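Protoporphyrinogen oxidase (Exiguobacterium sibiricum, PDB 3LOV) probably catalyses the FAD-dependent, oxygen-consuming oxidation of coproporphyrinogen III to coproporphyrin III in the coproporphyrin-dependent route to heme b. Local coordinates at residues Thr120-Glu125 / Val163-Glu168; Glu152-Arg157 / Gly177-Met182; Val192-Lys197 / Met205-Pro210. One frame throughout, in Å; residues are numbered along the deposited sequence. Where two conformers were deposited one is given.

Overall arrangement
The three contacts lie on the same side of the chain's centre, in the mainly helical part between residues 113 and 210, away from the FAD-binding residues. Contacts 1 and 2 alternate along the chain: helix 160-172 reaches back to 120-125, and helix 150-158 forward to 177-182. Their centres are about 15 Å apart, and they touch through E164 with R155 and E168 with the backbone of I179. Contact 3 follows in sequence, its centre about 18 Å from that of contact 2, to which R157 and E195 join it. Helix 150-158 thus links contacts 1 and 3, which do not touch, and ties the helices of this region together at a distance from the flavin.

Contact 1 (Thr120-Glu125 / Val163-Glu168); sequences TLLTEE and VEKLIE
L121 and L166 form the buried, apolar side of this contact, CD2 of L121 meeting CD1 of L166 at 3.9 Å. The two side chains lie athwart one another, so they touch through one methyl each instead of running alongside. In both leucines CG stands opposite the backbone N (chi1 -163° in L121 and 179° in L166), which brings the branched ends to each other between loop and helix. P102 and I92 of strand 90-94 touch both of these leucines and continue the apolar packing on the inner side. L122 adds a second buried touch: its CD1 rests on the aliphatic part of K165, 4.0 Å from CB and equally far from CD.

The other side is polar and partly exposed, and no hydrogen bond crosses it between the two segments. K165 runs out as an extended chain past the loop, and its CD comes within 3.6 Å of the carbonyl O of L121, a contact of van der Waals type. The ammonium group goes further and forms a salt bridge with E126, so the lysine offers its methylene groups to the leucines while its charge is held near the start of helix 124-135. E126 also accepts a hydrogen bond from the backbone N of T123, the N-cap residue, and one glutamate therefore ties the lysine to the helix start. The T123 side chain in turn caps a backbone N just past the segment.

This reciprocal pattern is consistent with a capping box, at a helix N-terminus whose preceding loop packs, through two leucines, against the side of helix 160-172.

Contact 2 (Glu152-Arg157 / Gly177-Met182); sequences EYLRPR and GNIDQM
R155 grips D180 in a two-pronged salt bridge. The approach is side-on: NE of R155 donates to OD1 of D180 at 3.0 Å, with an N-H...O angle of 151°, while NH2 donates to OD2, also at 3.0 Å but less straight at 132°. Both carboxylate oxygens use their syn lone pairs. The fit is not flat, for the two groups are turned 30° against each other and both oxygens sit tilted from the guanidinium plane. R155 reaches the loop because its chain is extended from CG to NE. The remaining nitrogen, NH1, makes salt bridges to D160 and E164, so three acidic partners balance the charge of one guanidinium and probably limit its rotation.

The apolar part is smaller and more deeply placed. CD1 of L154 meets CD1 of I179 at 4.0 Å, the two side chains standing nearly perpendicular. I167 of helix 160-172 touches both, and the methyl pair is thereby part of a three-residue cluster.

Further hydrogen bonds lie within the helix and around it. R157 NH1 donates to the carbonyl O of Y153 at 2.9 Å, approaching a lone pair of that oxygen, which itself sits somewhat tilted from the guanidinium plane; one face of the R157 guanidinium lies over CE1 of the Y153 ring. The backbone of I179 is hydrogen-bonded to G151, and its N donates to the carboxylate of E168.

The irregular loop after helix 160-172 thus folds back on helix 150-158, held by a bidentate, side-on arginine-aspartate salt bridge over a small apolar cluster.

Contact 3 (Val192-Lys197 / Met205-Pro210); sequences VANEQK and MRLMRP
N194 and M208, a selenomethionine, meet with their side chains almost square to each other, the amide of N194 directed at the bend in the M208 chain. As modelled, OD1 of N194 lies 3.1 Å from CG of M208 and 3.2 Å from its SE. This is tight for atoms that share no hydrogen bond, and it leaves in doubt which end of the amide is oxygen and which is nitrogen. The M208 side chain runs straight from CB to SE and then turns, its chi3 of 55° carrying the terminal methyl to one side, so that CG and SE are the atoms presented to the amide.

The other end of the same amide, modelled as ND2 of N194, comes within 4.0 Å of CD1 of L207, whose side chain crosses that of N194 at a slant. Whichever way the amide is turned, the asparagine straddles two consecutive residues, and it does so from a helix face pointing at the other segment. L207 also meets K197, one turn further along: NZ of K197 lies 4.1 Å from the same CD1, the two side chains again nearly perpendicular. K197 bends at chi2 and again at chi4 to bring its amino group there. No hydrogen bond joins the two segments.

Beyond L207 the chain is steadied from within. R209 curls back so that NE and NH2 both donate to the carbonyl O of R206, NE at 2.9 Å in the carbonyl plane and NH2 at 3.2 Å from above it.

The contact lies at the surface between helix 189-198 and the C-terminal end of helix 201-207, helices joined by a short connection. V106 of strand 105-106 touches M208 and M205, the latter also packing on F191, while on the inner side of helix 189-198 E195 forms a salt bridge with R157 of helix 150-158.

Contact 1 (Thr120-Glu125 / Val163-Glu168)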
loop_
_atom_site.group_PDB
_atom_site.type_symbol
_atom_site.label_atom_id
_atom_site.label_comp_id
_atom_site.label_asym_id
_atom_site.label_seq_id
_atom_site.Cartn_x
_atom_site.Cartn_y
_atom_site.Cartn_z
ATOM N N THR A 120 4.932 24.217 -15.749
ATOM C CA THR A 120 6.358 24.303 -15.995
ATOM C C THR A 120 7.024 22.919 -16.004
ATOM O O THR A 120 8.221 22.801 -16.163
ATOM C CB THR A 120 7.043 25.228 -14.908
ATOM O OG1 THR A 120 6.638 24.824 -13.585
ATOM C CG2 THR A 120 6.659 26.690 -15.105
ATOM N N LEU A 121 6.241 21.863 -15.869
ATOM C CA LEU A 121 6.790 20.538 -15.643
ATOM C C LEU A 121 7.262 19.949 -16.959
ATOM O O LEU A 121 8.197 19.147 -17.003
ATOM C CB LEU A 121 5.711 19.674 -14.976
ATOM C CG LEU A 121 5.954 18.358 -14.250
ATOM C CD1 LEU A 121 7.169 18.360 -13.356
ATOM C CD2 LEU A 121 4.689 18.092 -13.444
ATOM N N LEU A 122 6.606 20.352 -18.041
ATOM C CA LEU A 122 6.993 19.929 -19.383
ATOM C C LEU A 122 7.482 21.171 -20.152
ATOM O O LEU A 122 7.112 22.295 -19.842
ATOM C CB LEU A 122 5.790 19.283 -20.086
ATOM C CG LEU A 122 5.624 17.774 -19.857
ATOM C CD1 LEU A 122 5.467 17.479 -18.364
ATOM C CD2 LEU A 122 4.447 17.185 -20.680
ATOM N N THR A 123 8.324 20.965 -21.144
ATOM C CA THR A 123 8.697 22.052 -22.043
ATOM C C THR A 123 7.510 22.395 -22.966
ATOM O O THR A 123 6.537 21.624 -23.077
ATOM C CB THR A 123 9.843 21.639 -22.940
ATOM O OG1 THR A 123 9.357 20.624 -23.838
ATOM C CG2 THR A 123 11.077 21.112 -22.079
ATOM N N GLU A 124 7.611 23.529 -23.649
ATOM C CA GLU A 124 6.562 24.005 -24.560
ATOM C C GLU A 124 6.305 22.965 -25.627
ATOM O O GLU A 124 5.164 22.655 -25.965
ATOM C CB GLU A 124 6.985 25.313 -25.258
ATOM C CG GLU A 124 5.929 25.863 -26.218
ATOM C CD GLU A 124 4.564 26.001 -25.556
ATOM O OE1 GLU A 124 4.498 26.632 -24.485
ATOM O OE2 GLU A 124 3.562 25.476 -26.097
ATOM N N GLU A 125 7.392 22.434 -26.171
ATOM C CA GLU A 125 7.294 21.437 -27.195
ATOM C C GLU A 125 6.591 20.175 -26.705
ATOM O O GLU A 125 5.750 19.621 -27.411
ATOM C CB GLU A 125 8.680 21.086 -27.707
ATOM C CG GLU A 125 8.714 19.873 -28.596
ATOM C CD GLU A 125 9.997 19.745 -29.404
ATOM O OE1 GLU A 125 10.811 20.701 -29.426
ATOM O OE2 GLU A 125 10.178 18.679 -30.035
ATOM N N VAL A 163 4.144 10.670 -19.385
ATOM C CA VAL A 163 4.188 9.453 -18.574
ATOM C C VAL A 163 5.338 9.501 -17.564
ATOM O O VAL A 163 5.144 9.262 -16.353
ATOM C CB VAL A 163 4.318 8.201 -19.466
ATOM C CG1 VAL A 163 4.753 7.004 -18.640
ATOM C CG2 VAL A 163 3.013 7.931 -20.150
ATOM N N GLU A 164 6.527 9.872 -18.052
ATOM C CA GLU A 164 7.728 9.927 -17.193
ATOM C C GLU A 164 7.767 11.025 -16.180
ATOM O O GLU A 164 8.098 10.783 -15.028
ATOM C CB GLU A 164 8.998 10.024 -18.061
ATOM C CG GLU A 164 9.153 8.813 -18.854
ATOM C CD GLU A 164 10.201 8.882 -19.921
ATOM O OE1 GLU A 164 11.014 9.832 -19.947
ATOM O OE2 GLU A 164 10.198 7.955 -20.725
ATOM N N LYS A 165 7.425 12.241 -16.605
ATOM C CA LYS A 165 7.548 13.425 -15.768
ATOM C C LYS A 165 6.372 13.628 -14.831
ATOM O O LYS A 165 6.511 14.306 -13.789
ATOM C CB LYS A 165 7.737 14.700 -16.623
ATOM C CG LYS A 165 9.040 14.702 -17.422
ATOM C CD LYS A 165 9.185 15.965 -18.289
ATOM C CE LYS A 165 10.580 16.046 -18.900
ATOM N NZ LYS A 165 10.879 17.400 -19.482
ATOM N N LEU A 166 5.197 13.120 -15.191
ATOM C CA LEU A 166 4.012 13.365 -14.326
ATOM C C LEU A 166 3.271 12.104 -13.853
ATOM O O LEU A 166 3.077 11.923 -12.647
ATOM C CB LEU A 166 3.058 14.339 -15.005
ATOM C CG LEU A 166 1.797 14.622 -14.188
ATOM C CD1 LEU A 166 2.139 15.169 -12.800
ATOM C CD2 LEU A 166 0.854 15.528 -14.985
ATOM N N ILE A 167 2.876 11.229 -14.777
ATOM C CA ILE A 167 1.944 10.149 -14.445
ATOM C C ILE A 167 2.593 9.113 -13.532
ATOM O O ILE A 167 2.050 8.748 -12.502
ATOM C CB ILE A 167 1.435 9.418 -15.670
ATOM C CG1 ILE A 167 0.859 10.389 -16.715
ATOM C CG2 ILE A 167 0.336 8.421 -15.276
ATOM C CD1 ILE A 167 -0.302 11.149 -16.262
ATOM N N GLU A 168 3.768 8.644 -13.904
ATOM C CA GLU A 168 4.458 7.671 -13.075
ATOM C C GLU A 168 4.655 8.122 -11.648
ATOM O O GLU A 168 4.265 7.401 -10.736
ATOM C CB GLU A 168 5.791 7.202 -13.704
ATOM C CG GLU A 168 6.541 6.221 -12.823
ATOM C CD GLU A 168 7.655 5.514 -13.602
ATOM O OE1 GLU A 168 8.537 6.219 -14.127
ATOM O OE2 GLU A 168 7.612 4.288 -13.722
#

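Contact 2 (Glu152-Arg157 / Gly177-Met182)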
loop_
_atom_site.group_PDB
_atom_site.type_symbol
_atom_site.label_atom_id
_atom_site.label_comp_id
_atom_site.label_asym_id
_atom_site.label_seq_id
_atom_site.Cartn_x
_atom_site.Cartn_y
_atom_site.Cartn_z
ATOM N N GLU A 152 2.641 0.774 -21.418
ATOM C CA GLU A 152 2.374 0.394 -22.783
ATOM C C GLU A 152 1.024 0.970 -23.250
ATOM O O GLU A 152 0.904 1.365 -24.388
ATOM C CB GLU A 152 2.368 -1.117 -22.890
ATOM C CG GLU A 152 2.390 -1.686 -24.265
ATOM C CD GLU A 152 2.605 -3.219 -24.251
ATOM O OE1 GLU A 152 3.413 -3.703 -23.443
ATOM O OE2 GLU A 152 1.972 -3.924 -25.060
ATOM N N TYR A 153 0.022 1.019 -22.371
ATOM C CA TYR A 153 -1.258 1.588 -22.727
ATOM C C TYR A 153 -1.151 3.074 -22.879
ATOM O O TYR A 153 -1.658 3.636 -23.839
ATOM C CB TYR A 153 -2.292 1.273 -21.647
ATOM C CG TYR A 153 -3.591 2.008 -21.777
ATOM C CD1 TYR A 153 -4.436 1.770 -22.820
ATOM C CD2 TYR A 153 -3.997 2.904 -20.806
ATOM C CE1 TYR A 153 -5.671 2.427 -22.927
ATOM C CE2 TYR A 153 -5.189 3.550 -20.897
ATOM C CZ TYR A 153 -6.027 3.314 -21.965
ATOM O OH TYR A 153 -7.220 3.981 -22.030
ATOM N N LEU A 154 -0.540 3.730 -21.905
ATOM C CA LEU A 154 -0.486 5.177 -21.867
ATOM C C LEU A 154 0.506 5.860 -22.839
ATOM O O LEU A 154 0.197 6.929 -23.376
ATOM C CB LEU A 154 -0.228 5.669 -20.422
ATOM C CG LEU A 154 -1.318 5.499 -19.354
ATOM C CD1 LEU A 154 -0.820 6.044 -18.037
ATOM C CD2 LEU A 154 -2.629 6.204 -19.753
ATOM N N ARG A 155 1.698 5.283 -23.060
ATOM C CA ARG A 155 2.728 5.978 -23.808
ATOM C C ARG A 155 2.312 6.310 -25.259
ATOM O O ARG A 155 2.544 7.415 -25.736
ATOM C CB ARG A 155 4.081 5.225 -23.783
ATOM C CG ARG A 155 4.833 5.387 -22.450
ATOM C CD ARG A 155 5.974 4.425 -22.338
ATOM N NE ARG A 155 6.631 4.497 -21.043
ATOM C CZ ARG A 155 7.579 5.361 -20.701
ATOM N NH1 ARG A 155 8.032 6.281 -21.546
ATOM N NH2 ARG A 155 8.048 5.325 -19.473
ATOM N N PRO A 156 1.707 5.359 -25.965
ATOM C CA PRO A 156 1.272 5.730 -27.324
ATOM C C PRO A 156 0.165 6.808 -27.389
ATOM O O PRO A 156 0.016 7.468 -28.418
ATOM C CB PRO A 156 0.766 4.400 -27.930
ATOM C CG PRO A 156 1.172 3.306 -26.940
ATOM C CD PRO A 156 1.483 3.935 -25.637
ATOM N N ARG A 157 -0.609 6.961 -26.314
ATOM C CA ARG A 157 -1.714 7.900 -26.273
ATOM C C ARG A 157 -1.302 9.269 -25.783
ATOM O O ARG A 157 -1.907 10.262 -26.174
ATOM C CB ARG A 157 -2.846 7.358 -25.385
ATOM C CG ARG A 157 -3.497 6.083 -25.960
ATOM C CD ARG A 157 -4.464 5.358 -24.990
ATOM N NE ARG A 157 -5.215 4.357 -25.732
ATOM C CZ ARG A 157 -4.699 3.206 -26.193
ATOM N NH1 ARG A 157 -3.443 2.846 -25.936
ATOM N NH2 ARG A 157 -5.433 2.410 -26.937
ATOM N N GLY A 177 6.275 2.173 -7.640
ATOM C CA GLY A 177 6.275 1.137 -8.653
ATOM C C GLY A 177 6.563 1.649 -10.041
ATOM O O GLY A 177 6.609 2.864 -10.302
ATOM N N ASN A 178 6.786 0.712 -10.938
ATOM C CA ASN A 178 7.167 1.027 -12.264
ATOM C C ASN A 178 5.915 1.078 -13.129
ATOM O O ASN A 178 5.275 0.060 -13.349
ATOM C CB ASN A 178 8.177 -0.026 -12.787
ATOM C CG ASN A 178 9.551 0.084 -12.114
ATOM O OD1 ASN A 178 10.150 1.150 -12.115
ATOM N ND2 ASN A 178 10.053 -1.017 -11.570
ATOM N N ILE A 179 5.574 2.254 -13.639
ATOM C CA ILE A 179 4.426 2.355 -14.513
ATOM C C ILE A 179 4.460 1.324 -15.667
ATOM O O ILE A 179 3.404 0.818 -16.079
ATOM C CB ILE A 179 4.232 3.803 -15.050
ATOM C CG1 ILE A 179 2.795 4.000 -15.541
ATOM C CG2 ILE A 179 5.200 4.117 -16.183
ATOM C CD1 ILE A 179 2.359 5.469 -15.600
ATOM N N ASP A 180 5.654 0.980 -16.176
ATOM C CA ASP A 180 5.745 0.090 -17.351
ATOM C C ASP A 180 5.560 -1.408 -17.045
ATOM O O ASP A 180 5.610 -2.241 -17.960
ATOM C CB ASP A 180 7.073 0.306 -18.117
ATOM C CG ASP A 180 7.110 1.649 -18.843
ATOM O OD1 ASP A 180 6.196 1.908 -19.650
ATOM O OD2 ASP A 180 8.032 2.465 -18.583
ATOM N N GLN A 181 5.374 -1.769 -15.782
ATOM C CA GLN A 181 5.107 -3.194 -15.432
ATOM C C GLN A 181 3.708 -3.457 -14.809
ATOM O O GLN A 181 3.126 -4.553 -14.995
ATOM C CB GLN A 181 6.198 -3.715 -14.472
ATOM C CG GLN A 181 7.646 -3.489 -14.963
ATOM C CD GLN A 181 8.656 -4.162 -14.077
ATOM O OE1 GLN A 181 8.321 -5.053 -13.269
ATOM N NE2 GLN A 181 9.909 -3.763 -14.223
HETATM N N MSE A 182 3.177 -2.442 -14.121
HETATM C CA MSE A 182 1.846 -2.489 -13.469
HETATM C C MSE A 182 0.783 -2.823 -14.507
HETATM O O MSE A 182 0.890 -2.409 -15.633
HETATM C CB MSE A 182 1.444 -1.123 -12.957
HETATM C CG MSE A 182 2.003 -0.576 -11.676
HETATM SE SE MSE A 182 1.404 1.336 -11.732
HETATM C CE MSE A 182 2.974 1.810 -10.726
#

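Contact 3 (Val192-Lys197 / Met205-Pro210)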
loop_
_atom_site.group_PDB
_atom_site.type_symbol
_atom_site.label_atom_id
_atom_site.label_comp_id
_atom_site.label_asym_id
_atom_site.label_seq_id
_atom_site.Cartn_x
_atom_site.Cartn_y
_atom_site.Cartn_z
ATOM N N VAL A 192 -9.809 2.772 -19.565
ATOM C CA VAL A 192 -10.109 2.029 -20.790
ATOM C C VAL A 192 -11.633 2.050 -21.070
ATOM O O VAL A 192 -12.057 2.201 -22.227
ATOM C CB VAL A 192 -9.580 0.569 -20.702
ATOM C CG1 VAL A 192 -9.951 -0.255 -21.968
ATOM C CG2 VAL A 192 -8.057 0.571 -20.461
ATOM N N ALA A 193 -12.418 1.862 -20.010
ATOM C CA ALA A 193 -13.893 1.897 -20.076
ATOM C C ALA A 193 -14.344 3.254 -20.650
ATOM O O ALA A 193 -15.061 3.324 -21.610
ATOM C CB ALA A 193 -14.503 1.660 -18.635
ATOM N N ASN A 194 -13.820 4.325 -20.087
ATOM C CA ASN A 194 -14.171 5.655 -20.540
ATOM C C ASN A 194 -13.689 5.989 -21.933
ATOM O O ASN A 194 -14.429 6.622 -22.689
ATOM C CB ASN A 194 -13.744 6.685 -19.508
ATOM C CG ASN A 194 -14.557 6.566 -18.217
ATOM O OD1 ASN A 194 -14.029 6.687 -17.134
ATOM N ND2 ASN A 194 -15.833 6.338 -18.350
ATOM N N GLU A 195 -12.496 5.518 -22.300
ATOM C CA GLU A 195 -11.997 5.672 -23.654
ATOM C C GLU A 195 -12.932 4.989 -24.657
ATOM O O GLU A 195 -13.171 5.485 -25.769
ATOM C CB GLU A 195 -10.597 5.031 -23.789
ATOM C CG GLU A 195 -9.921 5.307 -25.123
ATOM C CD GLU A 195 -8.479 4.754 -25.271
ATOM O OE1 GLU A 195 -7.934 4.163 -24.327
ATOM O OE2 GLU A 195 -7.895 4.909 -26.371
ATOM N N GLN A 196 -13.394 3.801 -24.297
ATOM C CA GLN A 196 -14.236 3.041 -25.187
ATOM C C GLN A 196 -15.601 3.747 -25.379
ATOM O O GLN A 196 -16.129 3.791 -26.478
ATOM C CB GLN A 196 -14.402 1.644 -24.615
ATOM C CG GLN A 196 -15.222 0.705 -25.476
ATOM C CD GLN A 196 -14.901 -0.757 -25.182
ATOM O OE1 GLN A 196 -13.867 -1.081 -24.590
ATOM N NE2 GLN A 196 -15.794 -1.644 -25.593
ATOM N N LYS A 197 -16.119 4.318 -24.304
ATOM C CA LYS A 197 -17.396 5.053 -24.305
ATOM C C LYS A 197 -17.288 6.368 -25.097
ATOM O O LYS A 197 -18.119 6.657 -25.977
ATOM C CB LYS A 197 -17.765 5.360 -22.855
ATOM C CG LYS A 197 -19.220 5.607 -22.555
ATOM C CD LYS A 197 -19.546 5.146 -21.124
ATOM C CE LYS A 197 -20.977 5.531 -20.709
ATOM N NZ LYS A 197 -21.041 6.935 -20.178
HETATM N N MSE A 205 -11.421 10.754 -20.164
HETATM C CA MSE A 205 -11.069 11.432 -18.899
HETATM C C MSE A 205 -11.966 12.629 -18.627
HETATM O O MSE A 205 -12.175 13.003 -17.470
HETATM C CB MSE A 205 -9.611 11.889 -18.882
HETATM C CG MSE A 205 -8.601 10.790 -19.102
HETATM SE SE MSE A 205 -8.897 9.267 -17.918
HETATM C CE MSE A 205 -8.600 10.150 -16.226
ATOM N N ARG A 206 -12.471 13.250 -19.685
ATOM C CA ARG A 206 -13.394 14.362 -19.520
ATOM C C ARG A 206 -14.750 13.935 -18.955
ATOM O O ARG A 206 -15.342 14.705 -18.215
ATOM C CB ARG A 206 -13.545 15.165 -20.816
ATOM C CG ARG A 206 -12.349 16.100 -21.052
ATOM C CD ARG A 206 -12.125 16.382 -22.504
ATOM N NE ARG A 206 -13.110 17.267 -23.145
ATOM C CZ ARG A 206 -13.080 18.603 -23.079
ATOM N NH1 ARG A 206 -12.171 19.236 -22.332
ATOM N NH2 ARG A 206 -13.977 19.322 -23.752
ATOM N N LEU A 207 -15.234 12.729 -19.279
ATOM C CA LEU A 207 -16.419 12.167 -18.600
ATOM C C LEU A 207 -16.213 12.077 -17.080
ATOM O O LEU A 207 -17.166 12.190 -16.331
ATOM C CB LEU A 207 -16.727 10.750 -19.102
ATOM C CG LEU A 207 -17.198 10.531 -20.532
ATOM C CD1 LEU A 207 -17.572 9.102 -20.648
ATOM C CD2 LEU A 207 -18.374 11.464 -20.890
HETATM N N MSE A 208 -14.963 11.858 -16.649
HETATM C CA MSE A 208 -14.594 11.687 -15.222
HETATM C C MSE A 208 -14.296 12.984 -14.460
HETATM O O MSE A 208 -13.865 12.912 -13.308
HETATM C CB MSE A 208 -13.338 10.785 -15.097
HETATM C CG MSE A 208 -13.493 9.345 -15.606
HETATM SE SE MSE A 208 -11.826 8.246 -15.507
HETATM C CE MSE A 208 -11.484 8.519 -13.542
ATOM N N ARG A 209 -14.470 14.159 -15.072
ATOM C CA ARG A 209 -14.098 15.415 -14.382
ATOM C C ARG A 209 -15.007 15.687 -13.204
ATOM O O ARG A 209 -16.205 15.395 -13.284
ATOM C CB ARG A 209 -14.185 16.645 -15.281
ATOM C CG ARG A 209 -12.917 16.953 -16.073
ATOM C CD ARG A 209 -13.249 17.924 -17.191
ATOM N NE ARG A 209 -14.438 17.441 -17.901
ATOM C CZ ARG A 209 -15.132 18.135 -18.798
ATOM N NH1 ARG A 209 -14.759 19.360 -19.160
ATOM N NH2 ARG A 209 -16.196 17.576 -19.363
ATOM N N PRO A 210 -14.449 16.282 -12.124
ATOM C CA PRO A 210 -15.224 16.662 -10.913
ATOM C C PRO A 210 -16.265 17.775 -11.113
ATOM O O PRO A 210 -16.496 18.224 -12.238
ATOM C CB PRO A 210 -14.136 17.116 -9.920
ATOM C CG PRO A 210 -12.838 16.505 -10.430
ATOM C CD PRO A 210 -12.984 16.401 -11.916
#